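Local coordinates for SusD-like protein BACOVA_02651 (Bacteroides ovatus, PDB 5E75) that binds polysaccharide at the bacterial cell surface and probably captures xyloglucan before it is transported into the periplasm for degradation, at residues M85-I90 / L115-A120; C119-M124 / I132-N137; E171-D174 / A178-W181; Q290-E293 / R299-A302; E410-F415 / L437-N442. All coordinates share one frame; numbering follows the deposited sequence.

Contact 1 (M85-I90 / L115-A120). With EDO (1,2-ethanediol), chain C.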
# COMPACT_ATOMS: atom_id res chain seq x y z
N MET A 85 7.50 7.44 -17.54
CA MET A 85 8.60 8.26 -17.00
C MET A 85 9.90 7.45 -16.82
O MET A 85 11.00 7.94 -17.10
CB MET A 85 8.24 8.95 -15.68
CG MET A 85 9.34 9.93 -15.28
SD MET A 85 9.07 10.83 -13.75
CE MET A 85 7.61 11.74 -14.16
N ALA A 86 9.78 6.24 -16.29
CA ALA A 86 10.93 5.35 -16.15
C ALA A 86 11.59 5.15 -17.52
O ALA A 86 12.82 5.23 -17.66
CB ALA A 86 10.50 4.01 -15.56
N ASN A 87 10.77 4.86 -18.53
CA ASN A 87 11.31 4.66 -19.88
C ASN A 87 12.02 5.92 -20.40
O ASN A 87 13.09 5.83 -21.02
CB ASN A 87 10.19 4.22 -20.84
CG ASN A 87 9.63 2.87 -20.49
OD1 ASN A 87 10.22 2.11 -19.72
ND2 ASN A 87 8.48 2.55 -21.07
N SER A 88 11.46 7.08 -20.12
CA SER A 88 12.07 8.33 -20.54
C SER A 88 13.40 8.56 -19.84
O SER A 88 14.37 9.01 -20.48
CB SER A 88 11.14 9.50 -20.28
OG SER A 88 10.03 9.47 -21.16
N VAL A 89 13.48 8.28 -18.55
CA VAL A 89 14.74 8.37 -17.82
C VAL A 89 15.80 7.44 -18.41
O VAL A 89 16.94 7.84 -18.62
CB VAL A 89 14.54 8.05 -16.31
CG1 VAL A 89 15.87 7.80 -15.60
CG2 VAL A 89 13.78 9.16 -15.65
N ILE A 90 15.44 6.19 -18.69
CA ILE A 90 16.39 5.24 -19.25
C ILE A 90 16.91 5.78 -20.59
O ILE A 90 18.11 5.73 -20.86
CB ILE A 90 15.76 3.84 -19.37
CG1 ILE A 90 15.48 3.25 -17.98
CG2 ILE A 90 16.67 2.89 -20.16
CD1 ILE A 90 14.52 2.08 -18.02
N LEU A 115 13.39 0.15 -10.89
CA LEU A 115 12.72 -0.16 -9.62
C LEU A 115 11.30 0.37 -9.62
O LEU A 115 10.37 -0.32 -9.21
CB LEU A 115 13.52 0.42 -8.45
CG LEU A 115 12.89 0.32 -7.05
CD1 LEU A 115 12.62 -1.12 -6.68
CD2 LEU A 115 13.76 0.97 -5.95
N MET A 116 11.13 1.62 -10.04
CA MET A 116 9.79 2.20 -10.04
C MET A 116 8.90 1.53 -11.06
O MET A 116 7.72 1.28 -10.79
CB MET A 116 9.83 3.71 -10.27
CG MET A 116 10.50 4.47 -9.15
SD MET A 116 9.65 4.26 -7.59
CE MET A 116 10.56 5.39 -6.55
N ARG A 117 9.44 1.21 -12.23
CA ARG A 117 8.67 0.51 -13.25
C ARG A 117 8.21 -0.85 -12.72
O ARG A 117 7.05 -1.26 -12.94
CB ARG A 117 9.53 0.35 -14.51
CG ARG A 117 8.78 -0.24 -15.71
CD ARG A 117 9.58 -0.14 -16.99
NE ARG A 117 10.74 -0.99 -17.00
CZ ARG A 117 11.65 -0.97 -17.97
NH1 ARG A 117 11.54 -0.13 -19.00
NH2 ARG A 117 12.68 -1.79 -17.91
N ALA A 118 9.08 -1.54 -12.00
CA ALA A 118 8.74 -2.82 -11.39
C ALA A 118 7.63 -2.65 -10.38
O ALA A 118 6.68 -3.44 -10.36
CB ALA A 118 9.97 -3.45 -10.74
N CYS A 119 7.73 -1.65 -9.52
CA CYS A 119 6.68 -1.42 -8.56
C CYS A 119 5.33 -1.13 -9.21
O CYS A 119 4.31 -1.65 -8.76
CB CYS A 119 7.04 -0.29 -7.61
SG CYS A 119 8.39 -0.67 -6.44
N ALA A 120 5.32 -0.30 -10.23
CA ALA A 120 4.09 0.01 -10.93
C ALA A 120 3.46 -1.25 -11.53
O ALA A 120 2.27 -1.48 -11.37
CB ALA A 120 4.34 1.07 -12.00
C1 EDO C . 5.34 -3.53 -3.89
O1 EDO C . 4.24 -3.97 -3.09
C2 EDO C . 4.93 -2.35 -4.77
O2 EDO C . 4.34 -2.80 -5.99
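Arg-117 of helix 103-125 reaches over to helix 70-95 and meets both Asn-87 and Ile-90 at roughly right angles. The segment axes pass 9.6 Å apart at an angle of 160°, so the helices run antiparallel; their nearest CA atoms belong to Ala-86 and Arg-117, with Ala-86 CB 3.9 Å from Arg-117 CB. The small side chain of Ala-86 probably lets the arginine stem start close to the opposing backbone. With CG anti to the backbone N and the chain bent at chi3, the guanidinium folds round toward Asn-87. NH1 of Arg-117 then donates to OD1 of Asn-87 at 2.7 Å, with an N-H...O angle of 143°. The oxygen lies at the guanidinium edge, near its plane, whereas the amide plane is turned 66° from the guanidinium. Ile-90 comes over one guanidinium face, its CD1 being 3.8 Å from Arg-117 NH1. On the far side of the helix, Cys-119 O accepts from O2 of a bound 1,2-ethanediol at 3.0 Å.

Asn-87 ND2 donates to Ile-134 O and Asn-137 OD1, which fixes the sense of the amide and ties this antiparallel pair to the next loop. Arg-117 NH2 bridges to Asp-161 of helix 151-168, so the buried positive charge is probably balanced there, while Asn-87 supplies a neutral acceptor and Ile-90 shields one face.

Contact 2 (C119-M124 / I132-N137). With EDO (1,2-ethanediol), chain C.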
# COMPACT_ATOMS: atom_id res chain seq x y z
N CYS A 119 7.73 -1.65 -9.52
CA CYS A 119 6.68 -1.42 -8.56
C CYS A 119 5.33 -1.13 -9.21
O CYS A 119 4.31 -1.65 -8.76
CB CYS A 119 7.04 -0.29 -7.61
SG CYS A 119 8.39 -0.67 -6.44
N ALA A 120 5.32 -0.30 -10.23
CA ALA A 120 4.09 0.01 -10.93
C ALA A 120 3.46 -1.25 -11.53
O ALA A 120 2.27 -1.48 -11.37
CB ALA A 120 4.34 1.07 -12.00
N TYR A 121 4.26 -2.06 -12.22
CA TYR A 121 3.74 -3.28 -12.81
C TYR A 121 3.29 -4.27 -11.73
O TYR A 121 2.31 -4.98 -11.93
CB TYR A 121 4.72 -3.92 -13.80
CG TYR A 121 4.64 -3.34 -15.18
CD1 TYR A 121 3.47 -3.40 -15.91
CD2 TYR A 121 5.72 -2.68 -15.76
CE1 TYR A 121 3.37 -2.85 -17.17
CE2 TYR A 121 5.63 -2.14 -17.03
CZ TYR A 121 4.45 -2.22 -17.74
OH TYR A 121 4.36 -1.66 -19.00
N PHE A 122 3.97 -4.32 -10.59
CA PHE A 122 3.57 -5.25 -9.53
C PHE A 122 2.23 -4.83 -8.92
O PHE A 122 1.40 -5.70 -8.60
CB PHE A 122 4.68 -5.37 -8.49
CG PHE A 122 4.49 -6.48 -7.46
CD1 PHE A 122 4.00 -7.74 -7.79
CD2 PHE A 122 4.88 -6.26 -6.16
CE1 PHE A 122 3.89 -8.72 -6.81
CE2 PHE A 122 4.76 -7.25 -5.19
CZ PHE A 122 4.27 -8.46 -5.52
N TYR A 123 1.98 -3.53 -8.77
CA TYR A 123 0.64 -3.10 -8.38
C TYR A 123 -0.39 -3.49 -9.44
O TYR A 123 -1.45 -4.07 -9.13
CB TYR A 123 0.60 -1.59 -8.17
CG TYR A 123 1.25 -1.07 -6.90
CD1 TYR A 123 0.93 -1.58 -5.65
CD2 TYR A 123 2.17 -0.02 -6.96
CE1 TYR A 123 1.51 -1.07 -4.51
CE2 TYR A 123 2.75 0.50 -5.82
CZ TYR A 123 2.42 -0.03 -4.59
OH TYR A 123 2.99 0.47 -3.43
N MET A 124 -0.11 -3.18 -10.71
CA MET A 124 -1.07 -3.47 -11.78
C MET A 124 -1.41 -4.95 -11.89
O MET A 124 -2.57 -5.32 -12.16
CB MET A 124 -0.56 -2.97 -13.12
CG MET A 124 -0.59 -1.46 -13.22
SD MET A 124 -0.57 -0.83 -14.91
CE MET A 124 1.16 -0.79 -15.16
N ILE A 132 -0.26 -4.30 -20.40
CA ILE A 132 0.64 -4.11 -21.53
C ILE A 132 2.05 -3.78 -21.02
O ILE A 132 2.23 -2.76 -20.34
CB ILE A 132 0.14 -2.97 -22.43
CG1 ILE A 132 -1.28 -3.27 -22.91
CG2 ILE A 132 1.06 -2.77 -23.61
CD1 ILE A 132 -2.00 -2.09 -23.52
N LEU A 133 3.02 -4.62 -21.35
CA LEU A 133 4.42 -4.38 -21.00
C LEU A 133 5.07 -3.48 -22.04
O LEU A 133 4.93 -3.71 -23.25
CB LEU A 133 5.16 -5.72 -20.92
CG LEU A 133 4.67 -6.63 -19.78
CD1 LEU A 133 5.35 -7.99 -19.91
CD2 LEU A 133 4.95 -6.01 -18.42
N ILE A 134 5.73 -2.42 -21.56
CA ILE A 134 6.28 -1.37 -22.43
C ILE A 134 7.67 -0.97 -21.97
O ILE A 134 7.84 -0.50 -20.84
CB ILE A 134 5.45 -0.06 -22.36
CG1 ILE A 134 3.98 -0.32 -22.63
CG2 ILE A 134 6.01 0.96 -23.38
CD1 ILE A 134 3.11 0.85 -22.29
N GLU A 135 8.65 -1.13 -22.86
CA GLU A 135 9.99 -0.61 -22.63
C GLU A 135 10.33 0.56 -23.56
O GLU A 135 11.27 1.30 -23.28
CB GLU A 135 11.05 -1.68 -22.84
CG GLU A 135 11.00 -2.83 -21.87
CD GLU A 135 12.04 -3.88 -22.18
OE1 GLU A 135 13.24 -3.64 -21.94
OE2 GLU A 135 11.64 -4.95 -22.70
N ASP A 136 9.59 0.70 -24.66
CA ASP A 136 9.85 1.73 -25.68
C ASP A 136 8.62 2.61 -25.81
O ASP A 136 7.63 2.21 -26.43
CB ASP A 136 10.17 1.05 -27.02
CG ASP A 136 10.58 2.04 -28.10
OD1 ASP A 136 10.41 3.26 -27.91
OD2 ASP A 136 11.10 1.59 -29.15
N ASN A 137 8.69 3.80 -25.24
CA ASN A 137 7.57 4.73 -25.31
C ASN A 137 7.17 5.05 -26.75
O ASN A 137 6.01 5.29 -27.02
CB ASN A 137 7.88 6.04 -24.61
CG ASN A 137 7.95 5.91 -23.10
OD1 ASN A 137 7.46 4.93 -22.53
ND2 ASN A 137 8.51 6.91 -22.46
C1 EDO C . 5.34 -3.53 -3.89
O1 EDO C . 4.24 -3.97 -3.09
C2 EDO C . 4.93 -2.35 -4.77
O2 EDO C . 4.34 -2.80 -5.99
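Tyr-121 points from helix 103-125 into the loop 132-137, and its hydroxyl forms both hydrogen bonds of the contact. As donor, Tyr-121 OH meets Ile-132 O at 2.7 Å; it lies in the carbonyl plane on a lone pair, with a C=O...O angle of 135°. As acceptor, the same OH takes Ile-134 N at 3.0 Å, a weak bond because the N-H...O angle is only 128°. The two partners lie on either side of Leu-133 in the sequence, so the hydroxyl meets the extended backbone on both its flanks.

The apolar part is a CH-pi contact. Leu-133 CD2 stands over the centre of one face of the Tyr-121 ring, 3.8 Å from the centroid and 13° off the normal.

A 1,2-ethanediol, probably from the crystallisation liquor, packs elsewhere on the helix. Its O2 sits over the centre of the Tyr-123 ring, 3.4 Å above the ring plane.

Ile-132 O also accepts from Tyr-80 OH of helix 70-95, so two hydroxyls satisfy one carbonyl. With its oxygen bonded in both senses and a ring face covered, the buried Tyr-121 should have little rotational freedom and fastens the loop to the helix.

Contact 3 (E171-D174 / A178-W181)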
# COMPACT_ATOMS: atom_id res chain seq x y z
N GLU A 171 24.03 0.15 -1.23
CA GLU A 171 23.47 -0.18 0.08
C GLU A 171 23.05 1.05 0.86
O GLU A 171 22.18 0.99 1.72
CB GLU A 171 24.47 -0.99 0.93
CG GLU A 171 24.78 -2.36 0.35
CD GLU A 171 25.67 -3.22 1.24
OE1 GLU A 171 26.22 -2.71 2.25
OE2 GLU A 171 25.82 -4.42 0.93
N GLN A 172 23.71 2.17 0.58
CA GLN A 172 23.35 3.45 1.19
C GLN A 172 22.97 4.44 0.09
O GLN A 172 23.41 4.29 -1.04
CB GLN A 172 24.50 4.00 2.04
CG GLN A 172 24.78 3.14 3.27
CD GLN A 172 25.58 3.86 4.34
OE1 GLN A 172 26.51 4.62 4.04
NE2 GLN A 172 25.23 3.63 5.59
N SER A 173 22.17 5.43 0.43
CA SER A 173 21.69 6.42 -0.50
C SER A 173 21.42 7.73 0.21
O SER A 173 21.43 7.79 1.43
CB SER A 173 20.38 5.95 -1.13
OG SER A 173 19.37 5.88 -0.13
N ASP A 174 21.16 8.76 -0.57
CA ASP A 174 20.66 10.01 -0.04
C ASP A 174 19.32 9.72 0.64
O ASP A 174 18.56 8.87 0.18
CB ASP A 174 20.42 11.03 -1.16
CG ASP A 174 21.70 11.49 -1.85
OD1 ASP A 174 22.81 11.26 -1.33
OD2 ASP A 174 21.57 12.10 -2.92
N ALA A 178 16.18 5.32 -3.15
CA ALA A 178 16.19 3.88 -3.01
C ALA A 178 17.59 3.31 -2.83
O ALA A 178 18.56 3.79 -3.39
CB ALA A 178 15.56 3.26 -4.23
N THR A 179 17.66 2.25 -2.03
CA THR A 179 18.86 1.45 -1.90
C THR A 179 18.64 0.05 -2.46
O THR A 179 17.51 -0.35 -2.76
CB THR A 179 19.25 1.26 -0.43
OG1 THR A 179 18.22 0.52 0.23
CG2 THR A 179 19.44 2.62 0.26
N SER A 180 19.70 -0.72 -2.57
CA SER A 180 19.56 -2.11 -2.98
C SER A 180 18.74 -2.94 -1.99
O SER A 180 18.14 -3.92 -2.38
CB SER A 180 20.91 -2.76 -3.23
OG SER A 180 21.76 -2.59 -2.12
N TRP A 181 18.69 -2.53 -0.71
CA TRP A 181 17.84 -3.22 0.26
C TRP A 181 16.37 -3.10 -0.11
O TRP A 181 15.61 -4.07 0.07
CB TRP A 181 18.06 -2.67 1.68
CG TRP A 181 19.48 -2.73 2.13
CD1 TRP A 181 20.28 -1.67 2.43
CD2 TRP A 181 20.28 -3.91 2.33
NE1 TRP A 181 21.52 -2.10 2.80
CE2 TRP A 181 21.55 -3.47 2.75
CE3 TRP A 181 20.05 -5.28 2.20
CZ2 TRP A 181 22.59 -4.35 3.03
CZ3 TRP A 181 21.08 -6.15 2.50
CH2 TRP A 181 22.34 -5.68 2.90
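Thr-179 OG1 accepts two weak bonds from backbone N-H groups of the helix it precedes, while CG2 of the same residue packs against Glu-171 and Ser-173 across the turn. The bond from Trp-181 N to Thr-179 OG1 measures 3.2 Å, its N-H...O angle being 123°; Ala-182 N makes the second. This is N-capping of helix 180-195. It follows from the torsion that sets OG1 between the backbone N and the carbonyl carbon (chi1 65°), which also places CG2 beside the N, facing the other segment. There CG2 of Thr-179 lies 3.5 Å from Glu-171 O and 3.3 Å from Ser-173 OG. The serine hydroxyl itself is hydrogen-bonded to Arg-177 O, within the intervening turn.

Trp-181 contributes the edge of its indole. Glu-171 O lies near the ring plane, 3.3 Å from Trp-181 NE1, and Glu-171 CB is 3.7 Å from the same nitrogen. Farther out, the extended glutamate chain crosses the indole at a slant, its CD 3.7 Å from Trp-181 CZ2, with carboxylate and ring planes 39° apart. Ser-180 OG approaches Glu-171 N at 3.7 Å, and its weak bond goes to Ser-170 O.

The turn links helix 151-168 to helix 180-195. Backbone bonding of Ser-180 with Ser-170 closes it at the base, Tyr-28 OH bonds to Ala-178 N, and Trp-181 packs on Asp-217, Val-218 and Asn-221 of helix 205-221.

Contact 4 (Q290-E293 / R299-A302)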
# COMPACT_ATOMS: atom_id res chain seq x y z
N GLN A 290 -11.95 -5.26 14.36
CA GLN A 290 -11.90 -6.51 15.12
C GLN A 290 -10.59 -7.25 14.92
O GLN A 290 -10.28 -8.18 15.66
CB GLN A 290 -13.07 -7.41 14.74
CG GLN A 290 -14.40 -6.90 15.23
CD GLN A 290 -15.58 -7.64 14.64
OE1 GLN A 290 -15.47 -8.28 13.59
NE2 GLN A 290 -16.73 -7.53 15.29
N GLN A 291 -9.80 -6.88 13.92
CA GLN A 291 -8.51 -7.53 13.71
C GLN A 291 -7.51 -7.16 14.80
O GLN A 291 -6.61 -7.94 15.12
CB GLN A 291 -7.89 -7.18 12.34
CG GLN A 291 -8.75 -7.56 11.15
CD GLN A 291 -9.21 -8.98 11.19
OE1 GLN A 291 -10.41 -9.27 11.28
NE2 GLN A 291 -8.27 -9.89 11.13
N TYR A 292 -7.63 -5.97 15.37
CA TYR A 292 -6.71 -5.58 16.43
C TYR A 292 -6.98 -6.38 17.69
O TYR A 292 -8.08 -6.35 18.24
CB TYR A 292 -6.80 -4.08 16.74
CG TYR A 292 -6.52 -3.21 15.52
CD1 TYR A 292 -5.23 -2.94 15.11
CD2 TYR A 292 -7.57 -2.70 14.78
CE1 TYR A 292 -4.97 -2.17 13.97
CE2 TYR A 292 -7.33 -1.94 13.63
CZ TYR A 292 -6.04 -1.67 13.25
OH TYR A 292 -5.81 -0.92 12.12
N GLU A 293 -5.97 -7.09 18.16
CA GLU A 293 -6.07 -7.77 19.44
C GLU A 293 -6.26 -6.72 20.53
O GLU A 293 -5.87 -5.57 20.38
CB GLU A 293 -4.82 -8.62 19.66
CG GLU A 293 -4.74 -9.75 18.63
CD GLU A 293 -3.45 -10.54 18.65
OE1 GLU A 293 -2.80 -10.61 19.70
OE2 GLU A 293 -3.08 -11.10 17.58
N ARG A 299 -1.05 0.17 17.61
CA ARG A 299 -1.31 0.14 16.18
C ARG A 299 -2.75 0.57 15.88
O ARG A 299 -2.99 1.30 14.91
CB ARG A 299 -1.00 -1.24 15.58
CG ARG A 299 0.50 -1.57 15.56
CD ARG A 299 0.81 -2.80 14.71
NE ARG A 299 0.29 -4.00 15.35
CZ ARG A 299 0.67 -5.24 15.07
NH1 ARG A 299 1.58 -5.47 14.13
NH2 ARG A 299 0.15 -6.26 15.75
N ARG A 300 -3.70 0.17 16.71
CA ARG A 300 -5.08 0.60 16.47
C ARG A 300 -5.17 2.12 16.54
O ARG A 300 -5.71 2.75 15.64
CB ARG A 300 -6.04 -0.04 17.48
CG ARG A 300 -7.51 0.20 17.11
CD ARG A 300 -8.47 0.02 18.28
NE ARG A 300 -8.20 1.05 19.27
CZ ARG A 300 -8.36 0.91 20.58
NH1 ARG A 300 -8.85 -0.21 21.11
NH2 ARG A 300 -8.04 1.93 21.37
N ASN A 301 -4.65 2.73 17.60
CA ASN A 301 -4.79 4.18 17.76
C ASN A 301 -4.08 4.96 16.66
O ASN A 301 -4.56 6.04 16.24
CB ASN A 301 -4.24 4.66 19.12
CG ASN A 301 -5.14 4.33 20.27
OD1 ASN A 301 -6.31 4.00 20.10
ND2 ASN A 301 -4.59 4.43 21.48
N ALA A 302 -2.94 4.45 16.19
CA ALA A 302 -2.21 5.14 15.14
C ALA A 302 -2.89 5.00 13.78
O ALA A 302 -2.52 5.67 12.83
CB ALA A 302 -0.77 4.65 15.05
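In the short connection between helix 286-291 and helix 297-303, Tyr-292 lays one face of its ring against the start of the Arg-300 side chain. The evidence is a CH-pi contact: Arg-300 CA lies 3.9 Å from the Tyr-292 ring centroid, 18° off the normal and displaced toward the rim. CB and CG of the arginine continue across the same ring, with Arg-300 CB 3.8 Å from Tyr-292 CG and Arg-300 CG 3.7 Å from Tyr-292 CD2. The ring therefore rests on backbone and aliphatic stem, and no hydrogen bond crosses between the segments. Arg-299 adds a looser approach through its carbonyl carbon, 4.0 Å from Tyr-292 CE1.

The tyrosine thus packs between two consecutive short helices in the SusD-family part of the chain, where Val-413 of helix 404-415 and Phe-304 also touch its side chain. Past CG, the Arg-300 chain bends at chi3 and leaves the ring; its guanidinium plane is turned 75° from that of the tyrosine. NH2 of Arg-300 donates to Asn-301 OD1 at 3.0 Å, with an N-H...O angle of 156°. That oxygen is also hydrogen-bonded to Ser-309 OG. Arg-299 sends its charged end elsewhere, to salt bridges with Glu-410 and Glu-414 on helix 404-415 and with Asp-296.

Contact 5 (E410-F415 / L437-N442)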
# COMPACT_ATOMS: atom_id res chain seq x y z
N GLU A 410 -1.85 -10.37 11.01
CA GLU A 410 -0.73 -9.53 11.38
C GLU A 410 -0.47 -8.48 10.31
O GLU A 410 -0.22 -7.31 10.62
CB GLU A 410 0.54 -10.34 11.66
CG GLU A 410 1.56 -9.59 12.53
CD GLU A 410 1.04 -9.29 13.92
OE1 GLU A 410 0.17 -10.05 14.42
OE2 GLU A 410 1.51 -8.30 14.52
N ARG A 411 -0.53 -8.88 9.04
CA ARG A 411 -0.32 -7.92 7.97
C ARG A 411 -1.44 -6.88 7.94
O ARG A 411 -1.17 -5.69 7.77
CB ARG A 411 -0.19 -8.62 6.62
CG ARG A 411 1.11 -9.38 6.47
CD ARG A 411 1.27 -9.95 5.06
NE ARG A 411 1.51 -8.89 4.10
CZ ARG A 411 2.70 -8.39 3.79
NH1 ARG A 411 3.82 -8.89 4.27
NH2 ARG A 411 2.79 -7.38 2.93
N ARG A 412 -2.69 -7.29 8.11
CA ARG A 412 -3.78 -6.32 8.10
C ARG A 412 -3.57 -5.24 9.14
O ARG A 412 -3.74 -4.04 8.84
CB ARG A 412 -5.14 -7.01 8.29
CG ARG A 412 -5.59 -7.81 7.09
CD ARG A 412 -7.01 -8.35 7.21
NE ARG A 412 -7.98 -7.25 7.19
CZ ARG A 412 -9.27 -7.35 7.53
NH1 ARG A 412 -9.80 -8.51 7.92
NH2 ARG A 412 -10.03 -6.27 7.50
N VAL A 413 -3.22 -5.63 10.38
CA VAL A 413 -3.06 -4.66 11.44
C VAL A 413 -1.75 -3.86 11.34
O VAL A 413 -1.71 -2.70 11.73
CB VAL A 413 -3.21 -5.26 12.88
CG1 VAL A 413 -4.59 -5.86 13.11
CG2 VAL A 413 -2.19 -6.30 13.17
N GLU A 414 -0.70 -4.45 10.80
CA GLU A 414 0.53 -3.70 10.61
C GLU A 414 0.36 -2.64 9.53
O GLU A 414 0.91 -1.54 9.67
CB GLU A 414 1.68 -4.65 10.26
CG GLU A 414 3.04 -3.98 10.13
CD GLU A 414 3.56 -3.34 11.40
OE1 GLU A 414 3.12 -3.73 12.51
OE2 GLU A 414 4.44 -2.46 11.28
N PHE A 415 -0.42 -2.93 8.50
CA PHE A 415 -0.46 -2.08 7.29
C PHE A 415 -1.80 -1.41 7.02
O PHE A 415 -2.03 -0.88 5.93
CB PHE A 415 0.05 -2.83 6.05
CG PHE A 415 1.44 -3.31 6.21
CD1 PHE A 415 2.48 -2.40 6.27
CD2 PHE A 415 1.72 -4.65 6.36
CE1 PHE A 415 3.77 -2.84 6.49
CE2 PHE A 415 3.00 -5.09 6.55
CZ PHE A 415 4.02 -4.18 6.61
N LEU A 437 -12.07 -16.42 -1.07
CA LEU A 437 -13.43 -16.02 -1.36
C LEU A 437 -14.30 -16.18 -0.10
O LEU A 437 -15.13 -15.32 0.19
CB LEU A 437 -14.01 -16.85 -2.52
CG LEU A 437 -13.41 -16.52 -3.89
CD1 LEU A 437 -13.92 -17.53 -4.92
CD2 LEU A 437 -13.70 -15.10 -4.33
N ASN A 438 -14.09 -17.25 0.65
CA ASN A 438 -14.83 -17.43 1.90
C ASN A 438 -14.47 -16.32 2.88
O ASN A 438 -15.34 -15.74 3.54
CB ASN A 438 -14.52 -18.79 2.50
CG ASN A 438 -15.21 -19.01 3.83
OD1 ASN A 438 -14.59 -18.88 4.89
ND2 ASN A 438 -16.49 -19.31 3.78
N TYR A 439 -13.18 -15.98 2.94
CA TYR A 439 -12.70 -14.88 3.78
C TYR A 439 -13.43 -13.57 3.38
O TYR A 439 -14.00 -12.89 4.23
CB TYR A 439 -11.18 -14.74 3.63
CG TYR A 439 -10.52 -13.76 4.58
CD1 TYR A 439 -10.64 -12.38 4.40
CD2 TYR A 439 -9.76 -14.21 5.65
CE1 TYR A 439 -10.06 -11.49 5.27
CE2 TYR A 439 -9.16 -13.32 6.52
CZ TYR A 439 -9.31 -11.96 6.32
OH TYR A 439 -8.71 -11.07 7.18
N PHE A 440 -13.41 -13.22 2.10
CA PHE A 440 -14.00 -11.95 1.67
C PHE A 440 -15.50 -11.88 1.99
O PHE A 440 -16.01 -10.83 2.39
CB PHE A 440 -13.80 -11.71 0.17
CG PHE A 440 -12.36 -11.69 -0.28
CD1 PHE A 440 -11.35 -11.23 0.54
CD2 PHE A 440 -12.04 -12.15 -1.53
CE1 PHE A 440 -10.03 -11.24 0.10
CE2 PHE A 440 -10.74 -12.15 -1.98
CZ PHE A 440 -9.74 -11.72 -1.16
N ASN A 441 -16.20 -13.00 1.81
CA ASN A 441 -17.62 -13.07 2.09
C ASN A 441 -17.95 -13.07 3.57
O ASN A 441 -19.11 -12.93 3.94
CB ASN A 441 -18.22 -14.31 1.43
CG ASN A 441 -18.44 -14.11 -0.06
OD1 ASN A 441 -19.12 -13.18 -0.47
ND2 ASN A 441 -17.85 -14.97 -0.88
N ASN A 442 -16.94 -13.24 4.41
CA ASN A 442 -17.13 -13.20 5.85
C ASN A 442 -16.59 -11.95 6.51
O ASN A 442 -16.49 -11.89 7.73
CB ASN A 442 -16.56 -14.46 6.49
CG ASN A 442 -17.53 -15.63 6.40
OD1 ASN A 442 -18.48 -15.70 7.18
ND2 ASN A 442 -17.33 -16.50 5.43
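Arg-412 and Tyr-439 approach from opposite directions to join two segments, 410-415 and 437-442, whose nearest CA atoms, those of Arg-412 and Tyr-439, are 13.1 Å apart. From CB, which points toward helix 433-441, the arginine runs out through CG, anti to the carbonyl carbon; along this side chain lie Met-288 and Gln-291 of helix 286-291 and Met-425 of helix 421-431. CD is the first atom to meet the partner, 3.2 Å from Tyr-439 OH. At chi3 the chain bends, leaving NE 3.9 Å and CZ 3.8 Å from the same Tyr-439 OH. The bend brings NH1 back beside the hydroxyl, and Arg-412 NH1 donates to Tyr-439 OH at 2.9 Å with an N-H...O angle of 148°. The acceptor is tilted somewhat out of the guanidinium plane, and NH1 in turn lies near the plane of the phenol ring, at its edge. The two flat groups are 70° apart, so they do not stack. NH2 ends in a salt bridge to Asp-287, which probably holds the guanidinium in position for the tyrosine.

Tyr-439 extends with CG anti to its backbone N, from the last turns of its helix. Just beyond that end, Asn-442 ND2 donates to Asn-438 O at 2.8 Å, nearly straight at 162°, and so ties the chain leaving the helix back to its final turn. The result is a side-chain hydrogen bond between helices 404-415 and 433-441, in the helix-rich SusD-family part of the chain, whose families belong to the TPR clan.

From the N terminus, contact 1 closes the hairpin between helices 70-95 and 103-125. Contact 2 begins where contact 1 ends, sharing Cys-119 and Ala-120, and folds the following loop back; the two also touch through Asn-87. Contact 3 closes a short loop before helix 180-195 and touches contact 1 where Leu-115 meets Ala-178. On the far side of the chain's centre from contact 1, about 35 Å away between centres, contact 4 closes a short helix connection. Contact 5 closes a longer excursion through helix 421-431, tying helix 404-415 to helix 433-441, and salt bridges from Arg-299 link it to contact 4. No loop encloses another; contacts 1 and 2 overlap and the rest follow in series.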